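Local coordinates for gamma-glutamyltranspeptidase (Ggt) (Helicobacter pylori 26695, PDB 5BPK), which probably cleaves gamma-glutamyl bonds, as in glutathione, and passes the gamma-glutamyl group to water or an amino acceptor, as an N-terminal nucleophile hydrolase, at residues Leu220-Ile223 with Lys224-Ala228; Pro137-Val140 with Ala141-Ala145; Phe211-Lys214 with Asp215-Lys218. One frame throughout, in Å; residues are numbered along the deposited sequence.

In the fold
Along the chain, interaction 2 (137-145) comes first, followed by interaction 3 (211-218) and then interaction 1 (220-228). Interactions 3 and 1 are the opening and closing turns of one helix, 214-226, their centres about 14 Å apart. Interaction 2 is the start of helix 139-150, nearer the middle of the chain, with its centre about 12 Å from that of interaction 1. Those two touch: the backbone N of Ala228 meets Glu144 OE1, and Ile223 packs on Val140. Interactions 2 and 3 are separate, about 8 Å apart at their nearest atoms. Both ends of helix 214-226 lie well away from the chain's centre, and its C-terminal end meets the helix that begins near the inhibitor site.

Interaction 1: Leu220-Ile223 with Lys224-Ala228; sequences LNQI and KTLGA
Gln222 and Leu226, one turn apart, lie side by side at the end of helix 214-226, where NE2 of Gln222 comes 3.5 Å from CD1 of Leu226. The amide reaches the methyl because the Gln222 chain bends at its second torsion (chi2 -59°). Leu226 is exposed, and this pairing belongs to the looser side of the helix. The neighbouring polar strip is bridged by water: one water donates to Asn221 OD1 at 2.5 Å and accepts from Lys224 NZ, while a second donates to both OD1 and the backbone O of Asn221 and also hydrogen-bonds Thr225 OG1. The Lys224 chain is extended and runs alongside Asn221, its ammonium group forming a salt bridge with Asp160 of helix 155-168.

The opposite character prevails at Leu220 and Ile223, both buried, with Leu220 packed on Phe70 and Val74 of helix 61-75. Regular helical bonds run through both faces, Lys224 N to Leu220 O at 2.8 Å and Leu226 N to Gln222 O at 2.9 Å. The last bond, from Gly227 N to Ile223 O, is bent to 130° and weak. There Gly227 takes a positive phi (75°), and its own O lies 3.4 Å from Ile223 CA in a CH...O contact. The chemistry implies a helix end closed by glycine, apolar inwards and hydrated outwards, with the lysine charge probably balanced by aspartate.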
ATOM      1  N   LEU A 220      12.729  -3.620 -18.972  1.00 14.10           N
ATOM      2  CA  LEU A 220      13.273  -2.423 -18.336  1.00 13.86           C
ATOM      3  C   LEU A 220      14.106  -1.607 -19.317  1.00 14.96           C
ATOM      4  O   LEU A 220      14.068  -0.373 -19.303  1.00 15.12           O
ATOM      5  CB  LEU A 220      14.104  -2.793 -17.107  1.00 13.30           C
ATOM      6  CG  LEU A 220      13.312  -3.381 -15.932  1.00 14.04           C
ATOM      7  CD1 LEU A 220      14.255  -3.794 -14.818  1.00 15.95           C
ATOM      8  CD2 LEU A 220      12.258  -2.407 -15.414  1.00 13.54           C
ATOM      9  N   ASN A 221      14.830  -2.295 -20.194  1.00 15.64           N
ATOM     10  CA  ASN A 221      15.611  -1.599 -21.223  1.00 15.77           C
ATOM     11  C   ASN A 221      14.738  -0.866 -22.252  1.00 15.92           C
ATOM     12  O   ASN A 221      15.119   0.205 -22.728  1.00 16.88           O
ATOM     13  CB  ASN A 221      16.582  -2.559 -21.911  1.00 17.64           C
ATOM     14  CG  ASN A 221      17.966  -2.539 -21.285  1.00 20.88           C
ATOM     15  OD1 ASN A 221      18.639  -1.506 -21.293  1.00 25.26           O
ATOM     16  ND2 ASN A 221      18.412  -3.680 -20.767  1.00 26.83           N
ATOM     17  N   GLN A 222      13.583  -1.438 -22.587  1.00 15.43           N
ATOM     18  CA  GLN A 222      12.602  -0.762 -23.442  1.00 17.04           C
ATOM     19  C   GLN A 222      12.105   0.520 -22.783  1.00 16.56           C
ATOM     20  O   GLN A 222      11.959   1.559 -23.440  1.00 18.32           O
ATOM     21  CB  GLN A 222      11.405  -1.672 -23.766  1.00 19.21           C
ATOM     22  CG  GLN A 222      11.701  -2.732 -24.800  1.00 21.53           C
ATOM     23  CD  GLN A 222      12.150  -2.125 -26.129  1.00 25.86           C
ATOM     24  OE1 GLN A 222      13.333  -2.145 -26.457  1.00 34.05           O
ATOM     25  NE2 GLN A 222      11.210  -1.548 -26.871  1.00 28.29           N
ATOM     26  N   ILE A 223      11.877   0.446 -21.477  1.00 14.88           N
ATOM     27  CA  ILE A 223      11.433   1.598 -20.714  1.00 16.80           C
ATOM     28  C   ILE A 223      12.546   2.646 -20.659  1.00 16.76           C
ATOM     29  O   ILE A 223      12.288   3.829 -20.859  1.00 17.61           O
ATOM     30  CB  ILE A 223      10.951   1.182 -19.305  1.00 16.25           C
ATOM     31  CG1 ILE A 223       9.731   0.250 -19.422  1.00 16.43           C
ATOM     32  CG2 ILE A 223      10.621   2.412 -18.453  1.00 15.15           C
ATOM     33  CD1 ILE A 223       9.416  -0.562 -18.149  1.00 14.39           C
ATOM     34  N   LYS A 224      13.779   2.199 -20.412  1.00 15.48           N
ATOM     35  CA  LYS A 224      14.942   3.088 -20.400  1.00 17.60           C
ATOM     36  C   LYS A 224      15.041   3.871 -21.706  1.00 18.81           C
ATOM     37  O   LYS A 224      15.276   5.074 -21.690  1.00 20.36           O
ATOM     38  CB  LYS A 224      16.228   2.286 -20.176  1.00 17.12           C
ATOM     39  CG  LYS A 224      17.526   3.096 -20.292  1.00 18.06           C
ATOM     40  CD  LYS A 224      18.723   2.215 -20.005  1.00 19.80           C
ATOM     41  CE  LYS A 224      20.031   2.883 -20.349  1.00 23.34           C
ATOM     42  NZ  LYS A 224      21.178   2.068 -19.882  1.00 24.64           N
ATOM     43  N   THR A 225      14.863   3.176 -22.825  1.00 17.42           N
ATOM     44  CA  THR A 225      15.089   3.757 -24.152  1.00 19.60           C
ATOM     45  C   THR A 225      13.928   4.617 -24.663  1.00 19.36           C
ATOM     46  O   THR A 225      14.159   5.650 -25.305  1.00 22.08           O
ATOM     47  CB  THR A 225      15.412   2.644 -25.185  1.00 18.94           C
ATOM     48  OG1 THR A 225      16.632   1.992 -24.809  1.00 24.18           O
ATOM     49  CG2 THR A 225      15.579   3.219 -26.589  1.00 24.18           C
ATOM     50  N   LEU A 226      12.696   4.191 -24.374  1.00 19.47           N
ATOM     51  CA  LEU A 226      11.484   4.808 -24.922  1.00 20.24           C
ATOM     52  C   LEU A 226      10.581   5.472 -23.880  1.00 19.93           C
ATOM     53  O   LEU A 226       9.566   6.077 -24.237  1.00 20.82           O
ATOM     54  CB  LEU A 226      10.659   3.748 -25.654  1.00 19.61           C
ATOM     55  CG  LEU A 226      11.381   3.001 -26.776  1.00 19.89           C
ATOM     56  CD1 LEU A 226      10.518   1.870 -27.263  1.00 22.74           C
ATOM     57  CD2 LEU A 226      11.732   3.970 -27.910  1.00 22.39           C
ATOM     58  N   GLY A 227      10.925   5.347 -22.600  1.00 18.94           N
ATOM     59  CA  GLY A 227      10.048   5.811 -21.531  1.00 18.76           C
ATOM     60  C   GLY A 227       8.876   4.870 -21.354  1.00 17.33           C
ATOM     61  O   GLY A 227       8.947   3.686 -21.719  1.00 16.67           O
ATOM     62  N   ALA A 228       7.788   5.401 -20.798  1.00 16.58           N
ATOM     63  CA  ALA A 228       6.594   4.615 -20.499  1.00 16.75           C
ATOM     64  C   ALA A 228       6.014   3.968 -21.760  1.00 16.90           C
ATOM     65  O   ALA A 228       5.467   2.873 -21.696  1.00 16.09           O
ATOM     66  CB  ALA A 228       5.551   5.486 -19.805  1.00 18.46           C
TER
HETATM   67  O   HOH W   1      20.900  -1.047 -20.444  1.00 32.85           O
HETATM   68  O   HOH W   2      18.122   0.581 -23.121  1.00 35.49           O

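Interaction 2: Pro137-Val140 with Ala141-Ala145; sequences PGTV and AGMEA. With EDO (1,2-ethanediol), chain M.
The first turn of helix 139-150, in a part of the fold near the inhibitor-binding pocket, brings Gly138 against Gly142. N of Gly142 donates to Gly138 O at 2.9 Å, almost straight out from the carbonyl. The next bonds repeat the pattern one residue on: Met143 N to Thr139 O is nearly linear at 167°, and Glu144 N reaches Val140 O at 3.1 Å. The side chain of Thr139 sits about 11 Å from the bound dihydro-oxazolyl amino acid; its hydroxyl is hydrogen-bonded to Asn81.

Met143 folds back over the start of the helix. Its chain bends at the second torsion (chi2 -57°), and CG rests 3.4 Å from Thr139 O while CE turns towards the same carbonyl. Both side chains also pack on Phe102 of strand 97-102, and Tyr18 and Tyr4 of the other chain of the enzyme meet Thr139 and Met143 respectively, which places this face of the helix at the boundary between the two chains. The methyl of Ala141 also touches the start of the turn, CB lying 3.5 Å from Gly138 O, while its backbone N is hydrogen-bonded to Tyr232 OH. A turn later a 1,2-ethanediol, probably from the crystallisation liquor, lies against CB of Ala145, and its O2 donates to Ala145 O at 2.9 Å.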
ATOM      1  N   PRO A 137      -1.949  -2.367 -15.734  1.00 11.84           N
ATOM      2  CA  PRO A 137      -0.886  -1.864 -14.846  1.00 12.67           C
ATOM      3  C   PRO A 137      -0.630  -0.359 -14.954  1.00 11.66           C
ATOM      4  O   PRO A 137      -0.575   0.190 -16.071  1.00 13.04           O
ATOM      5  CB  PRO A 137       0.351  -2.613 -15.322  1.00 12.31           C
ATOM      6  CG  PRO A 137      -0.191  -3.900 -15.909  1.00 13.04           C
ATOM      7  CD  PRO A 137      -1.474  -3.478 -16.579  1.00 12.65           C
ATOM      8  N   GLY A 138      -0.442   0.275 -13.800  1.00  9.50           N
ATOM      9  CA  GLY A 138      -0.165   1.702 -13.703  1.00 10.43           C
ATOM     10  C   GLY A 138       1.227   2.095 -13.259  1.00 10.24           C
ATOM     11  O   GLY A 138       1.596   3.254 -13.404  1.00 11.11           O
ATOM     12  N   THR A 139       2.001   1.155 -12.694  1.00 10.93           N
ATOM     13  CA  THR A 139       3.298   1.504 -12.094  1.00 10.35           C
ATOM     14  C   THR A 139       4.254   2.243 -13.020  1.00 10.23           C
ATOM     15  O   THR A 139       4.821   3.247 -12.623  1.00 10.77           O
ATOM     16  CB  THR A 139       3.982   0.273 -11.517  1.00  9.26           C
ATOM     17  OG1 THR A 139       3.174  -0.201 -10.434  1.00  9.66           O
ATOM     18  CG2 THR A 139       5.417   0.563 -11.032  1.00 11.42           C
ATOM     19  N   VAL A 140       4.441   1.751 -14.242  1.00 11.13           N
ATOM     20  CA  VAL A 140       5.415   2.381 -15.129  1.00 10.55           C
ATOM     21  C   VAL A 140       4.987   3.819 -15.470  1.00  9.96           C
ATOM     22  O   VAL A 140       5.814   4.758 -15.470  1.00 11.86           O
ATOM     23  CB  VAL A 140       5.644   1.554 -16.401  1.00  9.92           C
ATOM     24  CG1 VAL A 140       6.516   2.314 -17.380  1.00 13.20           C
ATOM     25  CG2 VAL A 140       6.290   0.192 -16.033  1.00 13.92           C
ATOM     26  N   ALA A 141       3.694   3.992 -15.717  1.00 11.19           N
ATOM     27  CA  ALA A 141       3.127   5.315 -15.971  1.00 10.59           C
ATOM     28  C   ALA A 141       3.290   6.240 -14.758  1.00  9.83           C
ATOM     29  O   ALA A 141       3.556   7.438 -14.913  1.00 12.20           O
ATOM     30  CB  ALA A 141       1.670   5.192 -16.377  1.00 12.53           C
ATOM     31  N   GLY A 142       3.131   5.679 -13.559  1.00  9.85           N
ATOM     32  CA  GLY A 142       3.274   6.443 -12.331  1.00 11.12           C
ATOM     33  C   GLY A 142       4.700   6.907 -12.113  1.00 10.98           C
ATOM     34  O   GLY A 142       4.933   8.071 -11.760  1.00 12.13           O
ATOM     35  N   MET A 143       5.660   6.000 -12.312  1.00 10.85           N
ATOM     36  CA  MET A 143       7.070   6.366 -12.163  1.00 12.14           C
ATOM     37  C   MET A 143       7.439   7.488 -13.117  1.00 13.71           C
ATOM     38  O   MET A 143       8.072   8.467 -12.710  1.00 13.85           O
ATOM     39  CB  MET A 143       7.997   5.168 -12.401  1.00 12.77           C
ATOM     40  CG  MET A 143       7.876   4.036 -11.381  1.00 13.08           C
ATOM     41  SD  MET A 143       8.159   4.486  -9.657  1.00 13.95           S
ATOM     42  CE  MET A 143       6.502   4.401  -9.013  1.00 17.22           C
ATOM     43  N   GLU A 144       7.025   7.366 -14.378  1.00 13.42           N
ATOM     44  CA  GLU A 144       7.369   8.384 -15.366  1.00 14.48           C
ATOM     45  C   GLU A 144       6.692   9.727 -15.063  1.00 14.29           C
ATOM     46  O   GLU A 144       7.311  10.793 -15.181  1.00 13.76           O
ATOM     47  CB  GLU A 144       7.016   7.929 -16.781  1.00 15.41           C
ATOM     48  CG  GLU A 144       7.521   8.900 -17.838  1.00 21.11           C
ATOM     49  CD  GLU A 144       7.170   8.477 -19.240  1.00 21.76           C
ATOM     50  OE1 GLU A 144       8.054   7.912 -19.905  1.00 27.67           O
ATOM     51  OE2 GLU A 144       6.013   8.704 -19.664  1.00 25.39           O
ATOM     52  N   ALA A 145       5.420   9.676 -14.687  1.00 13.79           N
ATOM     53  CA  ALA A 145       4.654  10.882 -14.374  1.00 14.21           C
ATOM     54  C   ALA A 145       5.311  11.714 -13.273  1.00 13.72           C
ATOM     55  O   ALA A 145       5.476  12.933 -13.420  1.00 14.40           O
ATOM     56  CB  ALA A 145       3.226  10.518 -13.986  1.00 14.32           C
TER
HETATM   57  C1  EDO M 409       2.288  13.209 -16.224  1.00 41.14           C
HETATM   58  O1  EDO M 409       0.923  13.314 -15.819  1.00 42.53           O
HETATM   59  C2  EDO M 409       3.168  14.008 -15.268  1.00 39.54           C
HETATM   60  O2  EDO M 409       4.476  14.201 -15.824  1.00 37.76           O

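Interaction 3: Phe211-Lys214 with Asp215-Lys218; sequences FVQK and DLAK
Gln213 meets Leu216 at the N-terminal end of helix 214-226, where Gln213 occupies the N-cap position after strand 210-211; Lys214 completes the group that carries this first turn. The Gln213 and Leu216 side chains run alongside each other in the same direction, in contact at both ends: Gln213 CB is 3.8 Å from Leu216 CB, and further out Gln213 OE1 is 3.6 Å from Leu216 CD2. The two first torsions differ, Gln213 placing CG beside its own N and Leu216 turning CG the other way (chi1 -176°), and together they lay the amide against the leucine methyl. The amide nitrogen of Gln213 is used elsewhere, hydrogen-bonded to the backbone O of Val74, so the end of this side chain ties the helix start to helix 61-75. Leu216 also packs on Ile82 of its own chain and on Gly34 of the other chain.

Lys214 contributes chiefly through its backbone O. This atom accepts from Lys218 N at 3.1 Å, and Ala217 CB lies 3.5 Å from Lys214 O. Asp215, hydrogen-bonded to Tyr196, stands at this positively polarised helix end, where its carboxylate would probably be stabilised. The first helical bond runs from Ala217 N to Gln213 O at 3.0 Å, with the donor lying in the plane of the carbonyl.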
ATOM      1  N   PHE A 211      19.371 -15.386  -8.682  1.00 15.86           N
ATOM      2  CA  PHE A 211      18.107 -15.198  -9.391  1.00 14.49           C
ATOM      3  C   PHE A 211      18.320 -14.128 -10.468  1.00 14.79           C
ATOM      4  O   PHE A 211      18.488 -12.947 -10.152  1.00 14.65           O
ATOM      5  CB  PHE A 211      17.027 -14.759  -8.407  1.00 14.97           C
ATOM      6  CG  PHE A 211      15.654 -14.713  -8.996  1.00 15.16           C
ATOM      7  CD1 PHE A 211      15.082 -15.856  -9.523  1.00 16.19           C
ATOM      8  CD2 PHE A 211      14.937 -13.535  -9.042  1.00 15.70           C
ATOM      9  CE1 PHE A 211      13.824 -15.828 -10.083  1.00 18.63           C
ATOM     10  CE2 PHE A 211      13.665 -13.505  -9.592  1.00 18.15           C
ATOM     11  CZ  PHE A 211      13.110 -14.655 -10.109  1.00 15.90           C
ATOM     12  N   VAL A 212      18.327 -14.569 -11.726  1.00 14.76           N
ATOM     13  CA  VAL A 212      18.575 -13.716 -12.885  1.00 15.89           C
ATOM     14  C   VAL A 212      17.273 -13.573 -13.659  1.00 15.75           C
ATOM     15  O   VAL A 212      16.523 -14.548 -13.805  1.00 16.48           O
ATOM     16  CB  VAL A 212      19.665 -14.338 -13.796  1.00 14.74           C
ATOM     17  CG1 VAL A 212      19.879 -13.489 -15.030  1.00 16.07           C
ATOM     18  CG2 VAL A 212      20.958 -14.503 -13.003  1.00 18.06           C
ATOM     19  N   GLN A 213      17.002 -12.360 -14.140  1.00 14.90           N
ATOM     20  CA  GLN A 213      15.733 -12.048 -14.810  1.00 15.11           C
ATOM     21  C   GLN A 213      15.967 -11.377 -16.155  1.00 13.88           C
ATOM     22  O   GLN A 213      15.780 -10.169 -16.315  1.00 14.87           O
ATOM     23  CB  GLN A 213      14.866 -11.178 -13.901  1.00 14.37           C
ATOM     24  CG  GLN A 213      14.440 -11.908 -12.645  1.00 13.77           C
ATOM     25  CD  GLN A 213      13.610 -11.048 -11.716  1.00 12.66           C
ATOM     26  OE1 GLN A 213      12.374 -11.082 -11.754  1.00 13.78           O
ATOM     27  NE2 GLN A 213      14.284 -10.267 -10.880  1.00 13.00           N
ATOM     28  N   LYS A 214      16.365 -12.188 -17.130  0.50 13.56           N
ATOM     29  CA  LYS A 214      16.788 -11.698 -18.424  0.50 13.52           C
ATOM     30  C   LYS A 214      15.669 -10.997 -19.208  0.50 13.58           C
ATOM     31  O   LYS A 214      15.898  -9.944 -19.800  0.50 15.79           O
ATOM     32  CB  LYS A 214      17.357 -12.865 -19.227  0.50 14.96           C
ATOM     33  CG  LYS A 214      18.074 -12.471 -20.489  0.50 15.34           C
ATOM     34  CD  LYS A 214      18.675 -13.702 -21.131  0.50 13.73           C
ATOM     35  CE  LYS A 214      19.027 -13.472 -22.575  0.50 16.33           C
ATOM     36  NZ  LYS A 214      19.832 -14.593 -23.106  0.50 18.67           N
ATOM     37  N   ASP A 215      14.471 -11.584 -19.222  1.00 13.88           N
ATOM     38  CA  ASP A 215      13.323 -10.975 -19.914  1.00 13.83           C
ATOM     39  C   ASP A 215      12.881  -9.682 -19.223  1.00 13.33           C
ATOM     40  O   ASP A 215      12.513  -8.710 -19.893  1.00 15.01           O
ATOM     41  CB  ASP A 215      12.134 -11.936 -20.015  1.00 13.39           C
ATOM     42  CG  ASP A 215      12.311 -12.996 -21.087  1.00 17.72           C
ATOM     43  OD1 ASP A 215      13.393 -13.064 -21.718  1.00 18.05           O
ATOM     44  OD2 ASP A 215      11.338 -13.750 -21.317  1.00 16.60           O
ATOM     45  N   LEU A 216      12.921  -9.659 -17.889  1.00 13.91           N
ATOM     46  CA  LEU A 216      12.622  -8.424 -17.156  1.00 12.31           C
ATOM     47  C   LEU A 216      13.619  -7.324 -17.534  1.00 12.75           C
ATOM     48  O   LEU A 216      13.233  -6.163 -17.720  1.00 13.98           O
ATOM     49  CB  LEU A 216      12.624  -8.655 -15.641  1.00 12.21           C
ATOM     50  CG  LEU A 216      12.222  -7.462 -14.758  1.00 14.32           C
ATOM     51  CD1 LEU A 216      10.849  -6.905 -15.134  1.00 15.17           C
ATOM     52  CD2 LEU A 216      12.263  -7.816 -13.270  1.00 13.10           C
ATOM     53  N   ALA A 217      14.891  -7.687 -17.674  1.00 13.76           N
ATOM     54  CA  ALA A 217      15.905  -6.705 -18.070  1.00 15.20           C
ATOM     55  C   ALA A 217      15.598  -6.132 -19.460  1.00 15.40           C
ATOM     56  O   ALA A 217      15.742  -4.931 -19.681  1.00 16.89           O
ATOM     57  CB  ALA A 217      17.317  -7.315 -18.021  1.00 15.45           C
ATOM     58  N   LYS A 218      15.152  -6.990 -20.381  1.00 15.52           N
ATOM     59  CA  LYS A 218      14.722  -6.542 -21.710  1.00 17.03           C
ATOM     60  C   LYS A 218      13.591  -5.512 -21.606  1.00 16.29           C
ATOM     61  O   LYS A 218      13.610  -4.486 -22.262  1.00 17.63           O
ATOM     62  CB  LYS A 218      14.247  -7.726 -22.574  1.00 20.85           C
ATOM     63  CG  LYS A 218      15.274  -8.303 -23.512  1.00 29.25           C
ATOM     64  CD  LYS A 218      14.650  -9.308 -24.490  1.00 35.31           C
ATOM     65  CE  LYS A 218      13.849  -8.643 -25.611  1.00 39.14           C
ATOM     66  NZ  LYS A 218      13.100  -9.644 -26.444  1.00 42.83           N
TER